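PDB 4GEY: porin B from Pseudomonas putida, which probably serves as an outer-membrane channel for the selective uptake of glucose and related sugars, and holds beta-D-glucopyranose in this structure. Local coordinates for residues Leu46-His57 / Ala425-Phe436; Cys163-Cys171 / Glu389-Gly397. The protein carries 2 engineered substitutions. One frame throughout, in Å; residues are numbered along the deposited sequence.

Contact 1: Leu46-His57 / Ala425-Phe436; sequences LDYVGEVAGNLH and ALVAGLKIQSSF. With C8E ((hydroxyethyloxy)tri(ethyloxy)octane), chain I; C8E ((hydroxyethyloxy)tri(ethyloxy)octane), chain D.
K431 reaches E51 because its chain is fully drawn out from a CG lying opposite the backbone N (chi1 178°), whereas E51 swings CG beside its own N (chi1 -82°). The two side chains then run alongside each other into the channel and end in a salt bridge, E51 OE2 to K431 NZ, 3.2 Å. This is the closing seam of a beta-barrel porin, where the first and last strands pair antiparallel. K431 NZ also bonds to the carbonyl oxygens of F165 and C163 and pairs with E121, while V122 N bonds to E51 OE1. E121 and V122 belong to the glucose pocket, so the charged pair is directly linked to that site.

The opposite side of the seam faces detergent and suits apolar residues. I432 CG2 meets the edge of the Y48 ring at CE2, 4.0 Å away, and C11 of a detergent lies 3.7 Å above one ring face. G50, lacking a side chain, leaves room for the hydroxyl end of that tyrosine.

Regular pairing runs from D47 to N55, then breaks at a classic bulge where L56 and H57 both face L426. Here L56 N donates to L426 O (2.8 Å), and L426 N returns a bond to H57 O at 2.7 Å.

Contact 2: Cys163-Cys171 / Glu389-Gly397; sequences CDFQNLAFC and EYNAELYYG. With DMU (decyl-beta-D-maltopyranoside), chain L; C8E ((hydroxyethyloxy)tri(ethyloxy)octane), chain D; C8E ((hydroxyethyloxy)tri(ethyloxy)octane), chain F.
The loop 163-171, its ends tied by the C163-C171 disulfide and with a short 3-10 turn at 168-169, passes over the extended strand 389-397; the nearest CA atoms, N167 CA and E393 CA, are 6.8 Å apart, a spacing that side chains must bridge. Alternation on the strand of this barrel sends N391, E393 and Y395 inward to the loop, while Y390, A392 and L394 meet detergent outside.

E393 is central, and its length suits the gap. With CG opposite the backbone N (chi1 -179°) and the chain straight beyond it, the carboxylate reaches the loop backbone as a two-pronged acceptor. OE2 takes Q166 N on its syn lone pair at 2.7 Å, and OE1 takes N167 N, also at 2.7 Å, on the syn side but somewhat out of the carboxylate plane.

Beside it, Y395 turns an edge onto the face of F165, a T-shaped pair with centroids 4.6 Å apart and planes at 76°. F170 CG lies over the opposite face of F165, toward its rim. The Y395 hydroxyl has D347 as a bonding partner, satisfying its polar end.

Farther along, the amides of N167 and N391 cross, with N167 ND2 donating to N391 OD1 at 3.0 Å. Asparagine serves well here because each amide can both give and accept. N167 OD1 closes an Asx turn onto A169 N, and N391 ND2 passes the chain on to E389 OE1 (2.9 Å). Q411 and S117 give N167 further partners.

Two backbone N-H donors on a buried carboxylate would favour its ionised form, and through them the strand's side chain grips the main chain of the loop, which would help set the loop's position inside the barrel.

Overall arrangement
Contact 1 lies in the barrel wall, partly buried between detergent and channel, while contact 2 is buried inside, where a loop folds against the inner surface of another strand. Their chemistry follows: the seam 46-57/425-436 rests on a ladder of backbone bonds with an apolar outer skin and a charged inner face, whereas 163-171/389-397 depends on side chains that satisfy loop backbone and one another. The same loop joins them. Q166 NE2 probably donates to V52 O, as K431 NZ does to F165 O, so 163-171 spans between the closing strands and strand 388-399. One detergent, chain D, touches both contacts from outside.

Contact 1: Leu46-His57 / Ala425-Phe436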
loop_
_atom_site.group_PDB
_atom_site.type_symbol
_atom_site.label_atom_id
_atom_site.label_comp_id
_atom_site.label_asym_id
_atom_site.label_seq_id
_atom_site.Cartn_x
_atom_site.Cartn_y
_atom_site.Cartn_z
ATOM N N LEU A 46 -6.265 19.355 1.198
ATOM C CA LEU A 46 -7.071 18.688 0.180
ATOM C C LEU A 46 -6.132 18.205 -0.908
ATOM O O LEU A 46 -5.686 18.981 -1.753
ATOM C CB LEU A 46 -8.117 19.638 -0.404
ATOM C CG LEU A 46 -9.409 18.995 -0.919
ATOM C CD1 LEU A 46 -9.848 19.601 -2.252
ATOM C CD2 LEU A 46 -9.314 17.469 -1.006
ATOM N N ASP A 47 -5.824 16.914 -0.872
ATOM C CA ASP A 47 -4.821 16.342 -1.754
ATOM C C ASP A 47 -5.440 15.491 -2.837
ATOM O O ASP A 47 -6.392 14.750 -2.586
ATOM C CB ASP A 47 -3.864 15.505 -0.938
ATOM C CG ASP A 47 -3.177 16.313 0.115
ATOM O OD1 ASP A 47 -2.692 17.400 -0.243
ATOM O OD2 ASP A 47 -3.146 15.890 1.292
ATOM N N TYR A 48 -4.882 15.585 -4.040
ATOM C CA TYR A 48 -5.385 14.834 -5.181
ATOM C C TYR A 48 -4.364 13.874 -5.761
ATOM O O TYR A 48 -3.185 14.197 -5.857
ATOM C CB TYR A 48 -5.808 15.812 -6.265
ATOM C CG TYR A 48 -6.145 15.169 -7.584
ATOM C CD1 TYR A 48 -7.401 14.629 -7.812
ATOM C CD2 TYR A 48 -5.213 15.121 -8.607
ATOM C CE1 TYR A 48 -7.712 14.058 -9.023
ATOM C CE2 TYR A 48 -5.511 14.549 -9.808
ATOM C CZ TYR A 48 -6.757 14.027 -10.011
ATOM O OH TYR A 48 -7.041 13.461 -11.216
ATOM N N VAL A 49 -4.820 12.696 -6.164
ATOM C CA VAL A 49 -3.961 11.755 -6.881
ATOM C C VAL A 49 -4.730 11.197 -8.054
ATOM O O VAL A 49 -5.809 10.649 -7.870
ATOM C CB VAL A 49 -3.502 10.552 -5.995
ATOM C CG1 VAL A 49 -2.650 9.583 -6.814
ATOM C CG2 VAL A 49 -2.749 11.031 -4.780
ATOM N N GLY A 50 -4.185 11.342 -9.258
ATOM C CA GLY A 50 -4.813 10.763 -10.428
ATOM C C GLY A 50 -3.852 9.809 -11.107
ATOM O O GLY A 50 -2.694 10.162 -11.317
ATOM N N GLU A 51 -4.322 8.603 -11.430
ATOM C CA GLU A 51 -3.516 7.632 -12.164
ATOM C C GLU A 51 -4.157 7.132 -13.468
ATOM O O GLU A 51 -5.275 6.607 -13.462
ATOM C CB GLU A 51 -3.169 6.449 -11.266
ATOM C CG GLU A 51 -1.985 6.707 -10.359
ATOM C CD GLU A 51 -2.052 5.934 -9.056
ATOM O OE1 GLU A 51 -2.733 4.879 -9.006
ATOM O OE2 GLU A 51 -1.427 6.398 -8.079
ATOM N N VAL A 52 -3.438 7.291 -14.579
ATOM C CA VAL A 52 -3.874 6.792 -15.882
ATOM C C VAL A 52 -3.071 5.564 -16.266
ATOM O O VAL A 52 -1.868 5.521 -16.032
ATOM C CB VAL A 52 -3.628 7.830 -16.989
ATOM C CG1 VAL A 52 -4.103 7.299 -18.329
ATOM C CG2 VAL A 52 -4.318 9.136 -16.659
ATOM N N ALA A 53 -3.722 4.575 -16.874
ATOM C CA ALA A 53 -3.004 3.408 -17.393
ATOM C C ALA A 53 -3.603 2.885 -18.694
ATOM O O ALA A 53 -4.827 2.781 -18.842
ATOM C CB ALA A 53 -2.949 2.312 -16.361
ATOM N N GLY A 54 -2.731 2.564 -19.639
ATOM C CA GLY A 54 -3.164 2.028 -20.909
ATOM C C GLY A 54 -2.243 0.913 -21.347
ATOM O O GLY A 54 -1.029 1.036 -21.236
ATOM N N ASN A 55 -2.815 -0.183 -21.831
ATOM C CA ASN A 55 -2.008 -1.314 -22.267
ATOM C C ASN A 55 -1.406 -1.057 -23.637
ATOM O O ASN A 55 -2.087 -0.573 -24.539
ATOM C CB ASN A 55 -2.818 -2.614 -22.251
ATOM C CG ASN A 55 -4.089 -2.530 -23.072
ATOM O OD1 ASN A 55 -4.821 -1.528 -23.030
ATOM N ND2 ASN A 55 -4.366 -3.593 -23.826
ATOM N N LEU A 56 -0.117 -1.350 -23.768
ATOM C CA LEU A 56 0.598 -1.131 -25.017
ATOM C C LEU A 56 0.867 -2.449 -25.730
ATOM O O LEU A 56 0.928 -2.500 -26.972
ATOM C CB LEU A 56 1.912 -0.397 -24.766
ATOM C CG LEU A 56 1.769 1.023 -24.228
ATOM C CD1 LEU A 56 3.081 1.494 -23.643
ATOM C CD2 LEU A 56 1.336 1.939 -25.337
ATOM N N HIS A 57 1.007 -3.512 -24.941
ATOM C CA HIS A 57 1.348 -4.820 -25.478
ATOM C C HIS A 57 1.125 -5.938 -24.451
ATOM O O HIS A 57 1.458 -5.784 -23.276
ATOM C CB HIS A 57 2.806 -4.795 -25.942
ATOM C CG HIS A 57 3.274 -6.080 -26.541
ATOM N ND1 HIS A 57 3.291 -6.302 -27.903
ATOM C CD2 HIS A 57 3.752 -7.210 -25.968
ATOM C CE1 HIS A 57 3.750 -7.517 -28.142
ATOM N NE2 HIS A 57 4.036 -8.091 -26.985
ATOM N N ALA A 425 2.922 -8.093 -20.009
ATOM C CA ALA A 425 2.197 -6.868 -20.313
ATOM C C ALA A 425 3.111 -5.645 -20.262
ATOM O O ALA A 425 3.899 -5.491 -19.321
ATOM C CB ALA A 425 1.029 -6.698 -19.360
ATOM N N LEU A 426 3.005 -4.781 -21.275
ATOM C CA LEU A 426 3.667 -3.478 -21.241
ATOM C C LEU A 426 2.601 -2.411 -21.057
ATOM O O LEU A 426 1.686 -2.289 -21.877
ATOM C CB LEU A 426 4.446 -3.217 -22.523
ATOM C CG LEU A 426 5.337 -1.974 -22.543
ATOM C CD1 LEU A 426 6.435 -2.143 -21.548
ATOM C CD2 LEU A 426 5.915 -1.758 -23.920
ATOM N N VAL A 427 2.711 -1.646 -19.976
ATOM C CA VAL A 427 1.700 -0.660 -19.650
ATOM C C VAL A 427 2.307 0.740 -19.565
ATOM O O VAL A 427 3.401 0.928 -19.029
ATOM C CB VAL A 427 0.988 -1.022 -18.327
ATOM C CG1 VAL A 427 0.028 0.086 -17.887
ATOM C CG2 VAL A 427 0.256 -2.367 -18.452
ATOM N N ALA A 428 1.598 1.713 -20.126
ATOM C CA ALA A 428 1.966 3.112 -20.008
ATOM C C ALA A 428 1.128 3.753 -18.913
ATOM O O ALA A 428 -0.099 3.613 -18.896
ATOM C CB ALA A 428 1.743 3.823 -21.319
ATOM N N GLY A 429 1.791 4.447 -17.993
ATOM C CA GLY A 429 1.095 5.110 -16.915
ATOM C C GLY A 429 1.423 6.585 -16.835
ATOM O O GLY A 429 2.444 7.026 -17.350
ATOM N N LEU A 430 0.534 7.348 -16.209
ATOM C CA LEU A 430 0.787 8.742 -15.868
ATOM C C LEU A 430 0.225 8.967 -14.470
ATOM O O LEU A 430 -0.964 8.738 -14.212
ATOM C CB LEU A 430 0.120 9.696 -16.871
ATOM C CG LEU A 430 0.299 11.200 -16.588
ATOM C CD1 LEU A 430 1.780 11.545 -16.496
ATOM C CD2 LEU A 430 -0.369 12.087 -17.632
ATOM N N LYS A 431 1.077 9.393 -13.554
ATOM C CA LYS A 431 0.634 9.592 -12.183
ATOM C C LYS A 431 0.768 11.055 -11.815
ATOM O O LYS A 431 1.806 11.669 -12.053
ATOM C CB LYS A 431 1.418 8.696 -11.212
ATOM C CG LYS A 431 1.027 8.890 -9.770
ATOM C CD LYS A 431 1.485 7.731 -8.887
ATOM C CE LYS A 431 1.203 8.038 -7.425
ATOM N NZ LYS A 431 1.369 6.865 -6.542
ATOM N N ILE A 432 -0.301 11.601 -11.255
ATOM C CA ILE A 432 -0.365 13.005 -10.876
ATOM C C ILE A 432 -0.621 13.144 -9.380
ATOM O O ILE A 432 -1.497 12.468 -8.827
ATOM C CB ILE A 432 -1.517 13.714 -11.599
ATOM C CG1 ILE A 432 -1.267 13.763 -13.097
ATOM C CG2 ILE A 432 -1.710 15.120 -11.055
ATOM C CD1 ILE A 432 -2.188 14.740 -13.788
ATOM N N GLN A 433 0.135 14.025 -8.729
ATOM C CA GLN A 433 -0.069 14.308 -7.316
ATOM C C GLN A 433 -0.180 15.794 -7.113
ATOM O O GLN A 433 0.674 16.545 -7.557
ATOM C CB GLN A 433 1.087 13.776 -6.483
ATOM C CG GLN A 433 1.194 12.277 -6.474
ATOM C CD GLN A 433 2.527 11.812 -5.929
ATOM O OE1 GLN A 433 3.557 12.434 -6.184
ATOM N NE2 GLN A 433 2.517 10.726 -5.165
ATOM N N SER A 434 -1.228 16.232 -6.432
ATOM C CA SER A 434 -1.375 17.655 -6.179
ATOM C C SER A 434 -2.069 17.992 -4.856
ATOM O O SER A 434 -3.009 17.305 -4.433
ATOM C CB SER A 434 -2.119 18.312 -7.330
ATOM O OG SER A 434 -2.075 19.710 -7.167
ATOM N N SER A 435 -1.603 19.058 -4.211
ATOM C CA SER A 435 -2.216 19.529 -2.978
ATOM C C SER A 435 -2.788 20.920 -3.167
ATOM O O SER A 435 -2.113 21.829 -3.657
ATOM C CB SER A 435 -1.228 19.499 -1.813
ATOM O OG SER A 435 0.045 19.957 -2.205
ATOM N N PHE A 436 -4.050 21.069 -2.779
ATOM C CA PHE A 436 -4.776 22.307 -2.996
ATOM C C PHE A 436 -4.537 23.258 -1.845
ATOM O O PHE A 436 -4.248 22.804 -0.743
ATOM C CB PHE A 436 -6.271 22.031 -3.149
ATOM C CG PHE A 436 -6.619 21.278 -4.395
ATOM C CD1 PHE A 436 -6.431 21.844 -5.630
ATOM C CD2 PHE A 436 -7.132 20.007 -4.327
ATOM C CE1 PHE A 436 -6.747 21.148 -6.769
ATOM C CE2 PHE A 436 -7.452 19.313 -5.462
ATOM C CZ PHE A 436 -7.262 19.878 -6.679
ATOM O OXT PHE A 436 -4.634 24.479 -1.999
HETATM C C2 C8E I . -14.812 12.623 -9.140
HETATM C C3 C8E I . -14.069 12.021 -10.331
HETATM C C4 C8E I . -14.583 12.555 -11.670
HETATM C C5 C8E I . -13.422 12.962 -12.579
HETATM C C6 C8E I . -13.114 14.453 -12.468
HETATM C C7 C8E I . -11.626 14.714 -12.225
HETATM C C8 C8E I . -11.335 16.206 -12.056
HETATM O O9 C8E I . -10.264 16.450 -11.159
HETATM C C10 C8E I . -9.042 16.832 -11.774
HETATM C C11 C8E I . -8.076 17.404 -10.724
HETATM O O12 C8E I . -6.772 17.639 -11.242
HETATM C C13 C8E I . -5.969 18.474 -10.417
HETATM C C14 C8E I . -4.830 19.136 -11.198
HETATM C C1 C8E D . 3.323 8.312 -20.181
HETATM C C2 C8E D . 3.942 7.025 -20.720
HETATM C C3 C8E D . 5.348 7.282 -21.255
HETATM C C4 C8E D . 6.358 6.425 -20.497
HETATM C C5 C8E D . 7.201 7.240 -19.510
HETATM C C6 C8E D . 8.706 7.021 -19.681
HETATM C C7 C8E D . 9.459 7.109 -18.355
HETATM C C8 C8E D . 10.841 6.475 -18.475
HETATM O O9 C8E D . 11.871 7.434 -18.673
HETATM C C10 C8E D . 12.870 7.445 -17.662
HETATM C C11 C8E D . 14.249 7.814 -18.230
HETATM O O12 C8E D . 14.263 9.052 -18.929
HETATM C C13 C8E D . 15.479 9.774 -18.748
HETATM C C14 C8E D . 15.305 11.286 -18.970
HETATM O O15 C8E D . 16.512 11.893 -19.408
HETATM C C16 C8E D . 16.921 12.995 -18.614
HETATM C C17 C8E D . 16.971 14.305 -19.406
HETATM O O18 C8E D . 17.375 15.383 -18.570
HETATM C C19 C8E D . 18.600 16.000 -18.927
HETATM C C20 C8E D . 18.565 17.457 -18.469
HETATM O O21 C8E D . 19.212 18.313 -19.385
#

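Contact 2: Cys163-Cys171 / Glu389-Gly397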
loop_
_atom_site.group_PDB
_atom_site.type_symbol
_atom_site.label_atom_id
_atom_site.label_comp_id
_atom_site.label_asym_id
_atom_site.label_seq_id
_atom_site.Cartn_x
_atom_site.Cartn_y
_atom_site.Cartn_z
ATOM N N CYS A 163 4.673 6.299 -1.572
ATOM C CA CYS A 163 3.782 5.958 -2.668
ATOM C C CYS A 163 3.981 6.887 -3.855
ATOM O O CYS A 163 3.063 7.607 -4.261
ATOM C CB CYS A 163 2.326 6.002 -2.214
ATOM S SG CYS A 163 1.204 5.232 -3.386
ATOM N N ASP A 164 5.184 6.858 -4.411
ATOM C CA ASP A 164 5.474 7.660 -5.586
ATOM C C ASP A 164 5.283 6.856 -6.874
ATOM O O ASP A 164 4.843 7.413 -7.890
ATOM C CB ASP A 164 6.864 8.281 -5.501
ATOM C CG ASP A 164 6.917 9.443 -4.528
ATOM O OD1 ASP A 164 5.869 10.106 -4.343
ATOM O OD2 ASP A 164 8.002 9.693 -3.946
ATOM N N PHE A 165 5.597 5.556 -6.829
ATOM C CA PHE A 165 5.405 4.670 -7.979
ATOM C C PHE A 165 3.904 4.547 -8.279
ATOM O O PHE A 165 3.077 4.852 -7.434
ATOM C CB PHE A 165 6.010 3.282 -7.725
ATOM C CG PHE A 165 7.516 3.240 -7.806
ATOM C CD1 PHE A 165 8.300 3.549 -6.695
ATOM C CD2 PHE A 165 8.152 2.864 -8.987
ATOM C CE1 PHE A 165 9.685 3.508 -6.766
ATOM C CE2 PHE A 165 9.546 2.824 -9.071
ATOM C CZ PHE A 165 10.311 3.142 -7.962
ATOM N N GLN A 166 3.546 4.125 -9.484
ATOM C CA GLN A 166 2.142 3.927 -9.794
ATOM C C GLN A 166 1.732 2.489 -9.484
ATOM O O GLN A 166 0.593 2.216 -9.080
ATOM C CB GLN A 166 1.853 4.258 -11.257
ATOM C CG GLN A 166 0.370 4.162 -11.614
ATOM C CD GLN A 166 0.016 4.922 -12.875
ATOM O OE1 GLN A 166 0.402 6.082 -13.051
ATOM N NE2 GLN A 166 -0.715 4.269 -13.768
ATOM N N ASN A 167 2.674 1.574 -9.687
ATOM C CA ASN A 167 2.435 0.162 -9.474
ATOM C C ASN A 167 2.361 -0.185 -7.978
ATOM O O ASN A 167 3.229 0.200 -7.202
ATOM C CB ASN A 167 3.539 -0.633 -10.148
ATOM C CG ASN A 167 3.237 -2.107 -10.218
ATOM O OD1 ASN A 167 3.303 -2.821 -9.215
ATOM N ND2 ASN A 167 2.924 -2.579 -11.410
ATOM N N LEU A 168 1.324 -0.925 -7.596
ATOM C CA LEU A 168 1.047 -1.250 -6.196
ATOM C C LEU A 168 2.235 -1.855 -5.491
ATOM O O LEU A 168 2.473 -1.553 -4.332
ATOM C CB LEU A 168 -0.137 -2.215 -6.078
ATOM C CG LEU A 168 -1.256 -1.890 -5.086
ATOM C CD1 LEU A 168 -1.993 -3.160 -4.707
ATOM C CD2 LEU A 168 -0.762 -1.153 -3.862
ATOM N N ALA A 169 2.980 -2.700 -6.193
ATOM C CA ALA A 169 4.122 -3.391 -5.610
ATOM C C ALA A 169 5.174 -2.437 -5.041
ATOM O O ALA A 169 6.025 -2.856 -4.242
ATOM C CB ALA A 169 4.761 -4.289 -6.647
ATOM N N PHE A 170 5.140 -1.171 -5.465
ATOM C CA PHE A 170 6.139 -0.193 -5.026
ATOM C C PHE A 170 5.509 0.976 -4.286
ATOM O O PHE A 170 6.088 2.059 -4.193
ATOM C CB PHE A 170 6.969 0.329 -6.209
ATOM C CG PHE A 170 7.462 -0.745 -7.103
ATOM C CD1 PHE A 170 8.464 -1.601 -6.687
ATOM C CD2 PHE A 170 6.914 -0.920 -8.357
ATOM C CE1 PHE A 170 8.910 -2.623 -7.515
ATOM C CE2 PHE A 170 7.357 -1.926 -9.184
ATOM C CZ PHE A 170 8.350 -2.788 -8.758
ATOM N N CYS A 171 4.320 0.751 -3.758
ATOM C CA CYS A 171 3.585 1.821 -3.098
ATOM C C CYS A 171 2.889 1.310 -1.837
ATOM O O CYS A 171 2.056 0.410 -1.905
ATOM C CB CYS A 171 2.561 2.437 -4.058
ATOM S SG CYS A 171 1.160 3.212 -3.202
ATOM N N GLU A 389 4.411 -13.881 -10.098
ATOM C CA GLU A 389 4.153 -12.663 -10.848
ATOM C C GLU A 389 5.304 -11.709 -10.592
ATOM O O GLU A 389 5.769 -11.572 -9.452
ATOM C CB GLU A 389 2.844 -12.030 -10.379
ATOM C CG GLU A 389 2.550 -10.646 -10.941
ATOM C CD GLU A 389 1.255 -10.027 -10.379
ATOM O OE1 GLU A 389 1.260 -8.821 -10.057
ATOM O OE2 GLU A 389 0.232 -10.736 -10.260
ATOM N N TYR A 390 5.778 -11.062 -11.652
ATOM C CA TYR A 390 6.806 -10.041 -11.505
ATOM C C TYR A 390 6.258 -8.692 -11.949
ATOM O O TYR A 390 5.443 -8.618 -12.873
ATOM C CB TYR A 390 8.066 -10.399 -12.305
ATOM C CG TYR A 390 8.801 -11.606 -11.766
ATOM C CD1 TYR A 390 8.335 -12.893 -12.012
ATOM C CD2 TYR A 390 9.965 -11.463 -11.019
ATOM C CE1 TYR A 390 9.003 -14.004 -11.527
ATOM C CE2 TYR A 390 10.643 -12.569 -10.533
ATOM C CZ TYR A 390 10.152 -13.836 -10.789
ATOM O OH TYR A 390 10.798 -14.940 -10.309
ATOM N N ASN A 391 6.694 -7.627 -11.280
ATOM C CA ASN A 391 6.315 -6.278 -11.678
ATOM C C ASN A 391 7.554 -5.429 -11.770
ATOM O O ASN A 391 8.490 -5.606 -10.979
ATOM C CB ASN A 391 5.370 -5.633 -10.664
ATOM C CG ASN A 391 3.964 -6.207 -10.705
ATOM O OD1 ASN A 391 3.018 -5.548 -11.159
ATOM N ND2 ASN A 391 3.811 -7.427 -10.203
ATOM N N ALA A 392 7.559 -4.500 -12.722
ATOM C CA ALA A 392 8.619 -3.507 -12.789
ATOM C C ALA A 392 8.084 -2.157 -13.247
ATOM O O ALA A 392 7.210 -2.079 -14.120
ATOM C CB ALA A 392 9.751 -3.978 -13.684
ATOM N N GLU A 393 8.612 -1.093 -12.651
ATOM C CA GLU A 393 8.255 0.254 -13.064
ATOM C C GLU A 393 9.493 1.129 -13.240
ATOM O O GLU A 393 10.435 1.088 -12.450
ATOM C CB GLU A 393 7.286 0.880 -12.052
ATOM C CG GLU A 393 6.808 2.304 -12.388
ATOM C CD GLU A 393 5.744 2.829 -11.407
ATOM O OE1 GLU A 393 5.093 1.999 -10.728
ATOM O OE2 GLU A 393 5.560 4.067 -11.308
ATOM N N LEU A 394 9.498 1.910 -14.304
ATOM C CA LEU A 394 10.478 2.973 -14.448
ATOM C C LEU A 394 9.688 4.273 -14.600
ATOM O O LEU A 394 8.765 4.346 -15.419
ATOM C CB LEU A 394 11.362 2.721 -15.663
ATOM C CG LEU A 394 12.099 3.936 -16.213
ATOM C CD1 LEU A 394 13.119 4.419 -15.198
ATOM C CD2 LEU A 394 12.745 3.639 -17.583
ATOM N N TYR A 395 10.015 5.283 -13.798
ATOM C CA TYR A 395 9.284 6.538 -13.888
ATOM C C TYR A 395 10.179 7.768 -13.898
ATOM O O TYR A 395 11.363 7.693 -13.573
ATOM C CB TYR A 395 8.198 6.641 -12.799
ATOM C CG TYR A 395 8.668 6.960 -11.377
ATOM C CD1 TYR A 395 9.165 8.214 -11.047
ATOM C CD2 TYR A 395 8.550 6.030 -10.361
ATOM C CE1 TYR A 395 9.565 8.514 -9.784
ATOM C CE2 TYR A 395 8.948 6.326 -9.071
ATOM C CZ TYR A 395 9.458 7.573 -8.791
ATOM O OH TYR A 395 9.872 7.904 -7.515
ATOM N N TYR A 396 9.591 8.903 -14.269
ATOM C CA TYR A 396 10.272 10.195 -14.189
ATOM C C TYR A 396 9.298 11.203 -13.574
ATOM O O TYR A 396 8.205 11.416 -14.095
ATOM C CB TYR A 396 10.757 10.675 -15.570
ATOM C CG TYR A 396 11.587 11.940 -15.477
ATOM C CD1 TYR A 396 10.984 13.177 -15.243
ATOM C CD2 TYR A 396 12.979 11.903 -15.590
ATOM C CE1 TYR A 396 11.743 14.337 -15.123
ATOM C CE2 TYR A 396 13.749 13.064 -15.478
ATOM C CZ TYR A 396 13.119 14.270 -15.239
ATOM O OH TYR A 396 13.842 15.423 -15.116
ATOM N N GLY A 397 9.696 11.831 -12.473
ATOM C CA GLY A 397 8.828 12.783 -11.802
ATOM C C GLY A 397 9.190 14.225 -12.108
ATOM O O GLY A 397 10.259 14.678 -11.710
HETATM C C1 DMU L . 8.805 -18.259 -14.102
HETATM C C2 DMU L . 7.974 -19.403 -13.798
HETATM C C3 DMU L . 8.086 -20.667 -14.574
HETATM C C4 DMU L . 9.416 -20.832 -15.344
HETATM O O5 DMU L . 9.755 -19.470 -15.988
HETATM C C6 DMU L . 9.945 -18.442 -14.997
HETATM O O7 DMU L . 7.952 -21.808 -13.693
HETATM O O16 DMU L . 10.346 -17.231 -15.656
HETATM C C18 DMU L . 11.510 -16.550 -15.185
HETATM C C19 DMU L . 11.716 -15.077 -15.625
HETATM C C22 DMU L . 11.549 -13.910 -14.585
HETATM C C25 DMU L . 11.755 -12.491 -15.123
HETATM C C28 DMU L . 11.325 -11.284 -14.313
HETATM C C31 DMU L . 11.057 -10.005 -15.079
HETATM C C34 DMU L . 10.924 -8.694 -14.334
HETATM C C37 DMU L . 9.943 -7.680 -14.836
HETATM O O49 DMU L . 9.279 -17.735 -12.791
HETATM O O55 DMU L . 6.581 -18.930 -13.700
HETATM C C57 DMU L . 9.401 -21.809 -16.282
HETATM O O61 DMU L . 10.127 -21.584 -17.442
HETATM C C5 DMU L . 7.398 -24.150 -13.710
HETATM C C7 DMU L . 7.624 -25.010 -14.828
HETATM C C8 DMU L . 6.536 -24.994 -15.813
HETATM C C9 DMU L . 6.284 -23.577 -16.400
HETATM O O1 DMU L . 6.476 -22.505 -15.317
HETATM C C10 DMU L . 6.966 -22.770 -13.980
HETATM O O2 DMU L . 6.844 -25.847 -16.877
HETATM O O3 DMU L . 8.603 -24.146 -12.870
HETATM O O4 DMU L . 7.786 -26.366 -14.311
HETATM C C11 DMU L . 5.065 -23.467 -16.893
HETATM O O6 DMU L . 4.706 -22.257 -17.459
HETATM C C1 C8E D . 3.323 8.312 -20.181
HETATM C C2 C8E D . 3.942 7.025 -20.720
HETATM C C3 C8E D . 5.348 7.282 -21.255
HETATM C C4 C8E D . 6.358 6.425 -20.497
HETATM C C5 C8E D . 7.201 7.240 -19.510
HETATM C C6 C8E D . 8.706 7.021 -19.681
HETATM C C7 C8E D . 9.459 7.109 -18.355
HETATM C C8 C8E D . 10.841 6.475 -18.475
HETATM O O9 C8E D . 11.871 7.434 -18.673
HETATM C C10 C8E D . 12.870 7.445 -17.662
HETATM C C11 C8E D . 14.249 7.814 -18.230
HETATM O O12 C8E D . 14.263 9.052 -18.929
HETATM C C13 C8E D . 15.479 9.774 -18.748
HETATM C C14 C8E D . 15.305 11.286 -18.970
HETATM O O15 C8E D . 16.512 11.893 -19.408
HETATM C C16 C8E D . 16.921 12.995 -18.614
HETATM C C17 C8E D . 16.971 14.305 -19.406
HETATM O O18 C8E D . 17.375 15.383 -18.570
HETATM C C19 C8E D . 18.600 16.000 -18.927
HETATM C C20 C8E D . 18.565 17.457 -18.469
HETATM O O21 C8E D . 19.212 18.313 -19.385
HETATM C C7 C8E F . 9.959 -1.249 -16.604
HETATM C C8 C8E F . 9.634 -1.062 -18.082
HETATM O O9 C8E F . 10.540 -1.834 -18.838
HETATM C C10 C8E F . 9.962 -2.467 -19.959
HETATM C C11 C8E F . 11.008 -3.343 -20.646
HETATM O O12 C8E F . 10.415 -4.092 -21.686
HETATM C C13 C8E F . 11.059 -5.342 -21.840
HETATM C C14 C8E F . 10.670 -6.038 -23.143
HETATM O O15 C8E F . 11.739 -6.881 -23.522
HETATM C C16 C8E F . 11.526 -8.247 -23.222
HETATM C C17 C8E F . 10.463 -8.843 -24.141
HETATM O O18 C8E F . 11.005 -8.987 -25.436
HETATM C C19 C8E F . 11.466 -10.295 -25.694
HETATM C C20 C8E F . 11.591 -10.463 -27.204
HETATM O O21 C8E F . 11.586 -9.188 -27.820
#